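Local atomic coordinates of amidohydrolase (Pseudomonas aeruginosa, PDB entry 2I5G), a protein that probably acts as a metal-dependent dipeptidase of the M19 (membrane dipeptidase) family, with a TIM-type barrel fold. Residues N149-H159 and I169-H180; G205-F213 and D242-T251. The protein carries 2 engineered substitutions. All blocks are in the same frame, centred on the assembly; numbering follows the deposited sequence.

Contact 1: residues N149-H159 and I169-H180; sequences NRVGIMCDLSH and ILESKKPVCYSH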
# COMPACT_ATOMS: atom_id res chain seq x y z
N ASN A 149 9.13 15.84 -7.52
CA ASN A 149 10.20 16.59 -8.17
C ASN A 149 9.63 17.87 -8.76
O ASN A 149 10.28 18.92 -8.73
CB ASN A 149 10.84 15.79 -9.30
CG ASN A 149 11.67 14.62 -8.80
OD1 ASN A 149 12.08 14.61 -7.64
ND2 ASN A 149 11.92 13.65 -9.66
N ARG A 150 8.42 17.78 -9.29
CA ARG A 150 7.75 18.91 -9.92
C ARG A 150 7.28 19.94 -8.89
O ARG A 150 7.43 21.15 -9.09
CB ARG A 150 6.56 18.41 -10.73
CG ARG A 150 5.96 19.43 -11.67
CD ARG A 150 4.73 18.85 -12.34
NE ARG A 150 3.62 18.74 -11.40
CZ ARG A 150 2.94 19.78 -10.92
NH1 ARG A 150 3.26 21.01 -11.30
NH2 ARG A 150 1.96 19.59 -10.05
N VAL A 151 6.70 19.46 -7.80
CA VAL A 151 6.18 20.31 -6.74
C VAL A 151 7.25 20.88 -5.81
O VAL A 151 7.09 21.96 -5.24
CB VAL A 151 5.12 19.53 -5.90
CG1 VAL A 151 4.70 20.33 -4.69
CG2 VAL A 151 3.90 19.22 -6.76
N GLY A 152 8.35 20.14 -5.65
CA GLY A 152 9.42 20.62 -4.80
C GLY A 152 9.47 20.04 -3.40
O GLY A 152 9.62 20.78 -2.43
N ILE A 153 9.32 18.73 -3.27
CA ILE A 153 9.39 18.07 -1.97
C ILE A 153 10.50 17.06 -2.07
O ILE A 153 10.48 16.20 -2.94
CB ILE A 153 8.08 17.34 -1.62
CG1 ILE A 153 6.98 18.35 -1.30
CG2 ILE A 153 8.33 16.40 -0.44
CD1 ILE A 153 5.65 17.72 -0.93
N MSE A 154 11.48 17.17 -1.19
CA MSE A 154 12.62 16.27 -1.20
C MSE A 154 12.30 14.85 -0.79
O MSE A 154 11.55 14.62 0.17
CB MSE A 154 13.72 16.84 -0.32
CG MSE A 154 14.94 15.95 -0.21
SE MSE A 154 16.44 16.90 0.54
CE MSE A 154 17.84 15.95 -0.41
N CYS A 155 12.88 13.89 -1.52
CA CYS A 155 12.69 12.47 -1.26
C CYS A 155 13.66 12.00 -0.18
O CYS A 155 14.87 12.21 -0.28
CB CYS A 155 12.94 11.66 -2.53
SG CYS A 155 11.80 12.00 -3.89
N ASP A 156 13.12 11.36 0.85
CA ASP A 156 13.92 10.86 1.97
C ASP A 156 13.86 9.33 1.93
O ASP A 156 12.81 8.75 1.60
CB ASP A 156 13.37 11.40 3.29
CG ASP A 156 14.19 10.97 4.49
OD1 ASP A 156 15.44 10.98 4.40
OD2 ASP A 156 13.58 10.64 5.54
N LEU A 157 14.97 8.68 2.27
CA LEU A 157 15.05 7.23 2.22
C LEU A 157 15.66 6.54 3.43
O LEU A 157 16.00 5.36 3.36
CB LEU A 157 15.83 6.81 0.98
CG LEU A 157 15.34 7.34 -0.37
CD1 LEU A 157 16.44 7.15 -1.39
CD2 LEU A 157 14.06 6.63 -0.79
N SER A 158 15.79 7.26 4.54
CA SER A 158 16.37 6.66 5.74
C SER A 158 15.76 5.31 6.15
O SER A 158 16.48 4.37 6.47
CB SER A 158 16.28 7.63 6.93
OG SER A 158 17.10 8.77 6.72
N HIS A 159 14.43 5.23 6.13
CA HIS A 159 13.72 4.02 6.53
C HIS A 159 13.30 3.12 5.35
O HIS A 159 12.65 2.10 5.55
CB HIS A 159 12.49 4.39 7.37
CG HIS A 159 12.83 5.04 8.69
ND1 HIS A 159 12.99 4.32 9.85
CD2 HIS A 159 13.04 6.33 9.02
CE1 HIS A 159 13.28 5.14 10.84
NE2 HIS A 159 13.32 6.37 10.37
N ILE A 169 16.71 6.76 -6.15
CA ILE A 169 17.87 7.60 -6.44
C ILE A 169 18.05 7.77 -7.95
O ILE A 169 18.41 8.84 -8.44
CB ILE A 169 19.17 7.00 -5.86
CG1 ILE A 169 19.06 6.88 -4.33
CG2 ILE A 169 20.37 7.88 -6.25
CD1 ILE A 169 20.22 6.18 -3.68
N LEU A 170 17.78 6.69 -8.68
CA LEU A 170 17.91 6.67 -10.13
C LEU A 170 16.76 7.36 -10.86
O LEU A 170 16.91 7.78 -12.00
CB LEU A 170 18.01 5.21 -10.59
CG LEU A 170 19.35 4.61 -11.05
CD1 LEU A 170 20.53 5.29 -10.40
CD2 LEU A 170 19.33 3.12 -10.73
N GLU A 171 15.62 7.48 -10.19
CA GLU A 171 14.43 8.09 -10.78
C GLU A 171 14.26 9.59 -10.56
O GLU A 171 13.80 10.30 -11.45
CB GLU A 171 13.18 7.34 -10.27
CG GLU A 171 11.83 8.03 -10.47
CD GLU A 171 11.32 7.96 -11.89
OE1 GLU A 171 11.30 6.85 -12.47
OE2 GLU A 171 10.92 9.01 -12.43
N SER A 172 14.62 10.08 -9.38
CA SER A 172 14.46 11.51 -9.11
C SER A 172 15.46 12.35 -9.88
O SER A 172 16.60 11.94 -10.09
CB SER A 172 14.63 11.80 -7.62
OG SER A 172 15.99 11.73 -7.25
N LYS A 173 15.01 13.52 -10.30
CA LYS A 173 15.83 14.45 -11.07
C LYS A 173 16.39 15.51 -10.13
O LYS A 173 17.04 16.47 -10.55
CB LYS A 173 15.00 15.10 -12.17
CG LYS A 173 14.55 14.10 -13.21
CD LYS A 173 13.52 14.67 -14.15
CE LYS A 173 13.11 13.61 -15.14
NZ LYS A 173 12.00 14.07 -16.02
N LYS A 174 16.11 15.32 -8.85
CA LYS A 174 16.57 16.23 -7.81
C LYS A 174 17.18 15.36 -6.72
O LYS A 174 16.71 14.25 -6.45
CB LYS A 174 15.39 17.02 -7.23
CG LYS A 174 14.88 18.13 -8.13
CD LYS A 174 15.92 19.23 -8.30
CE LYS A 174 15.27 20.48 -8.89
NZ LYS A 174 16.21 21.64 -8.98
N PRO A 175 18.24 15.86 -6.07
CA PRO A 175 18.92 15.12 -5.01
C PRO A 175 17.94 14.53 -3.99
O PRO A 175 16.95 15.16 -3.64
CB PRO A 175 19.83 16.17 -4.39
CG PRO A 175 20.16 17.05 -5.55
CD PRO A 175 18.82 17.21 -6.22
N VAL A 176 18.22 13.32 -3.53
CA VAL A 176 17.40 12.68 -2.51
C VAL A 176 18.29 12.58 -1.27
O VAL A 176 19.46 12.95 -1.32
CB VAL A 176 16.91 11.29 -2.94
CG1 VAL A 176 16.02 11.41 -4.17
CG2 VAL A 176 18.09 10.39 -3.21
N CYS A 177 17.76 12.06 -0.17
CA CYS A 177 18.58 11.99 1.03
C CYS A 177 18.23 10.89 2.00
O CYS A 177 17.17 10.26 1.90
CB CYS A 177 18.48 13.32 1.78
SG CYS A 177 16.80 13.60 2.47
N TYR A 178 19.15 10.67 2.93
CA TYR A 178 18.98 9.72 4.02
C TYR A 178 19.08 10.70 5.19
O TYR A 178 20.13 10.78 5.84
CB TYR A 178 20.13 8.71 4.11
CG TYR A 178 20.12 7.61 3.07
CD1 TYR A 178 18.95 6.94 2.74
CD2 TYR A 178 21.31 7.22 2.46
CE1 TYR A 178 18.96 5.90 1.81
CE2 TYR A 178 21.33 6.18 1.53
CZ TYR A 178 20.15 5.53 1.21
OH TYR A 178 20.17 4.50 0.29
N SER A 179 18.01 11.45 5.43
CA SER A 179 17.96 12.45 6.49
C SER A 179 18.59 12.00 7.80
O SER A 179 19.22 12.80 8.49
CB SER A 179 16.51 12.89 6.75
OG SER A 179 15.72 11.82 7.23
N HIS A 180 18.42 10.73 8.15
CA HIS A 180 18.98 10.22 9.39
C HIS A 180 19.32 8.73 9.35
O HIS A 180 18.44 7.88 9.39
CB HIS A 180 18.01 10.50 10.56
CG HIS A 180 16.66 9.87 10.41
ND1 HIS A 180 15.76 10.24 9.43
CD2 HIS A 180 16.04 8.92 11.14
CE1 HIS A 180 14.65 9.53 9.56
NE2 HIS A 180 14.79 8.72 10.59
O HOH W 1 13.96 14.86 -3.91
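His159 and His180 meet rim to rim, NE2 of one 2.8 Å from NE2 of the other, just past two successive strands of the TIM-type barrel, 154-156 and 177-181, which helix 162-171 links. Their imidazole planes stand 56° apart; a hydrogen bond joins them, and either nitrogen could donate. Ser158 comes to His180 from a different direction, its CB lying over one face of the ring, 3.8 Å from the centroid of His180, in a CH-pi contact. The hydroxyl of the same serine takes the backbone: Ser158 OG accepts from His180 N at 2.8 Å in a nearly straight bond (168°).

Asp156, the residue bridged to Cys177, reaches the same corner. With its CG anti to the backbone N (chi1 -177°), the carboxylate extends across to the turn, where OD1 receives Ser179 N at 2.8 Å. Ser179 OG lies 3.0 Å from both Asp156 OD1 and Asp156 OD2, weak pairings at best, and shares a hydrogen bond with His180 ND1 in which either could donate, which helps to fix the rotation of the His180 ring. Behind, Leu157 lays its CB obliquely against the Tyr178 ring, and its CD1 meets Ile169 and Val176. Backbone bonds from Cys177 N to Cys155 O and from Leu157 N to Cys177 O frame the single bridge. Where the strands part, a water accepts from Cys155 N at 2.8 Å and donates to Pro175 O.

Contact 2: residues G205-F213 and D242-T251; sequences GGFVGVTMF and DAIGIGTDFT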
# COMPACT_ATOMS: atom_id res chain seq x y z
N GLY A 205 24.69 12.75 -6.66
CA GLY A 205 24.35 14.05 -6.12
C GLY A 205 23.48 14.03 -4.88
O GLY A 205 22.85 15.03 -4.53
N GLY A 206 23.46 12.88 -4.20
CA GLY A 206 22.65 12.75 -2.99
C GLY A 206 23.23 13.40 -1.75
O GLY A 206 24.34 13.93 -1.75
N PHE A 207 22.45 13.36 -0.67
CA PHE A 207 22.86 13.95 0.60
C PHE A 207 22.67 12.92 1.71
O PHE A 207 21.83 12.03 1.59
CB PHE A 207 21.99 15.18 0.88
CG PHE A 207 22.45 15.99 2.06
CD1 PHE A 207 23.59 16.78 1.97
CD2 PHE A 207 21.76 15.92 3.27
CE1 PHE A 207 24.04 17.49 3.08
CE2 PHE A 207 22.21 16.63 4.38
CZ PHE A 207 23.35 17.42 4.28
N VAL A 208 23.45 13.04 2.77
CA VAL A 208 23.35 12.10 3.88
C VAL A 208 23.46 12.75 5.25
O VAL A 208 24.49 13.32 5.59
CB VAL A 208 24.44 11.02 3.82
CG1 VAL A 208 24.38 10.14 5.08
CG2 VAL A 208 24.28 10.18 2.55
N GLY A 209 22.39 12.66 6.03
CA GLY A 209 22.40 13.22 7.38
C GLY A 209 22.69 12.08 8.35
O GLY A 209 21.93 11.10 8.41
N VAL A 210 23.78 12.18 9.09
CA VAL A 210 24.16 11.14 10.04
C VAL A 210 23.37 11.30 11.34
O VAL A 210 23.26 12.40 11.87
CB VAL A 210 25.66 11.19 10.36
CG1 VAL A 210 26.05 10.00 11.21
CG2 VAL A 210 26.46 11.20 9.08
N THR A 211 22.84 10.19 11.83
CA THR A 211 22.04 10.18 13.06
C THR A 211 22.84 9.65 14.25
O THR A 211 23.97 9.20 14.10
CB THR A 211 20.78 9.32 12.89
OG1 THR A 211 19.91 9.52 14.02
CG2 THR A 211 21.14 7.84 12.79
N MSE A 212 22.22 9.70 15.43
CA MSE A 212 22.87 9.24 16.66
C MSE A 212 22.00 8.30 17.50
O MSE A 212 22.23 8.15 18.70
CB MSE A 212 23.25 10.45 17.51
CG MSE A 212 22.07 11.36 17.82
SE MSE A 212 22.48 12.73 19.12
CE MSE A 212 22.90 14.17 17.92
N PHE A 213 21.02 7.67 16.88
CA PHE A 213 20.14 6.77 17.62
C PHE A 213 20.90 5.59 18.23
O PHE A 213 21.47 4.77 17.52
CB PHE A 213 19.03 6.24 16.71
CG PHE A 213 17.81 5.84 17.45
CD1 PHE A 213 17.08 6.78 18.17
CD2 PHE A 213 17.38 4.52 17.45
CE1 PHE A 213 15.94 6.42 18.88
CE2 PHE A 213 16.24 4.14 18.15
CZ PHE A 213 15.52 5.09 18.87
N ASP A 242 30.69 17.71 0.94
CA ASP A 242 29.58 18.48 0.40
C ASP A 242 28.23 17.77 0.47
O ASP A 242 27.19 18.38 0.24
CB ASP A 242 29.88 18.89 -1.04
CG ASP A 242 30.88 20.04 -1.12
OD1 ASP A 242 31.36 20.33 -2.24
OD2 ASP A 242 31.17 20.66 -0.07
N ALA A 243 28.24 16.48 0.80
CA ALA A 243 27.00 15.71 0.87
C ALA A 243 26.70 15.12 2.26
O ALA A 243 25.98 14.12 2.36
CB ALA A 243 27.03 14.61 -0.16
N ILE A 244 27.22 15.74 3.31
CA ILE A 244 27.01 15.24 4.66
C ILE A 244 26.42 16.30 5.59
O ILE A 244 26.72 17.48 5.48
CB ILE A 244 28.34 14.73 5.26
CG1 ILE A 244 28.08 14.01 6.58
CG2 ILE A 244 29.30 15.89 5.48
CD1 ILE A 244 29.33 13.50 7.23
N GLY A 245 25.56 15.86 6.51
CA GLY A 245 24.93 16.77 7.45
C GLY A 245 24.46 16.06 8.70
O GLY A 245 24.72 14.87 8.89
N ILE A 246 23.74 16.78 9.55
CA ILE A 246 23.22 16.22 10.79
C ILE A 246 21.74 15.86 10.75
O ILE A 246 20.94 16.58 10.16
CB ILE A 246 23.46 17.19 11.97
CG1 ILE A 246 24.96 17.29 12.24
CG2 ILE A 246 22.73 16.72 13.22
CD1 ILE A 246 25.62 15.95 12.54
N GLY A 247 21.41 14.73 11.38
CA GLY A 247 20.04 14.25 11.48
C GLY A 247 19.93 13.47 12.79
O GLY A 247 19.76 12.25 12.80
N THR A 248 20.05 14.20 13.90
CA THR A 248 20.03 13.60 15.24
C THR A 248 18.97 12.55 15.51
O THR A 248 19.27 11.49 16.07
CB THR A 248 19.88 14.68 16.34
OG1 THR A 248 18.53 15.15 16.37
CG2 THR A 248 20.81 15.84 16.06
N ASP A 249 17.74 12.84 15.14
CA ASP A 249 16.65 11.91 15.37
C ASP A 249 16.26 12.02 16.84
O ASP A 249 16.00 11.02 17.51
CB ASP A 249 17.11 10.48 15.03
CG ASP A 249 15.96 9.50 14.92
OD1 ASP A 249 14.82 9.94 14.66
OD2 ASP A 249 16.20 8.28 15.07
N PHE A 250 16.24 13.26 17.35
CA PHE A 250 15.86 13.51 18.74
C PHE A 250 14.40 13.13 18.99
O PHE A 250 13.51 13.55 18.25
CB PHE A 250 16.05 14.99 19.09
CG PHE A 250 17.40 15.31 19.67
CD1 PHE A 250 17.89 14.61 20.77
CD2 PHE A 250 18.17 16.34 19.14
CE1 PHE A 250 19.12 14.93 21.34
CE2 PHE A 250 19.41 16.67 19.69
CZ PHE A 250 19.88 15.96 20.80
N THR A 251 14.17 12.33 20.03
CA THR A 251 12.83 11.88 20.39
C THR A 251 12.44 12.50 21.73
O THR A 251 11.58 11.99 22.45
CB THR A 251 12.78 10.35 20.51
OG1 THR A 251 13.62 9.92 21.59
CG2 THR A 251 13.27 9.70 19.23
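Met212, a selenomethionine, lies alongside Thr248 and points the same way, its CE 3.3 Å from Thr248 CG2. Its CG occupies the position between the backbone N and the carbonyl carbon (chi1 56°), which brings CG up to the carbonyl oxygen of Thr248; the bend at chi3 then swings CE to the Thr248 methyl, while SE faces the Phe250 ring obliquely. Met212 SE stands 4.9 Å from the centroid of the Phe250 ring, a Met-aromatic contact. The hydroxyl of Thr248 is engaged elsewhere, by Asp14 of strand 13-17.

At the other end of the contact Ala243 is met by both backbone and ring. Its CB touches Gly206 O at 3.2 Å, its carbonyl oxygen accepts from Val208 N at 2.8 Å, and Phe207 runs its ring along the chain from there, CD1 beside the Ala243 carbonyl carbon and CZ 3.5 Å from Gly245 N. Here strands 207-210 and 244-246 run parallel, their axes 36° apart, as the two strands of a beta-alpha-beta unit, joined through helix 225-239, with the right-handed crossover usual for TIM-type barrels. Val210 uses both its backbone groups in this ladder: N donates to Gly245 O at 2.9 Å, and O receives Gly247 N from above the carbonyl plane, 47° out of it. Its CG2 meets Ile244 CG1 at 4.1 Å on the face shared with Val208 and Ile246, the face on which Met236 and Ile232 of the helix pack. Beyond the strands, Asp249 OD2 approaches Phe213 CD1 to 3.6 Å, carboxylate and ring crossing obliquely.

The two contacts follow one another along the chain, their centres 14 Å apart, and meet in a three-stranded parallel sheet, to which contact 1 contributes strand 177-181: strand 207-210 of contact 2 lies between it and strand 244-246. Probable backbone hydrogen bonds join them, from Gly209 N to Tyr178 O at 2.9 Å and from Phe207 N to Val176 O at 3.1 Å. Further along, His180 CB packs 3.3 Å from Gly247 O, and Asp249 also touches His180. Thus His159, His180 and Asp249 gather where the strands end, the end at which TIM-type barrels carry their active sites, consistent with a place near the active site.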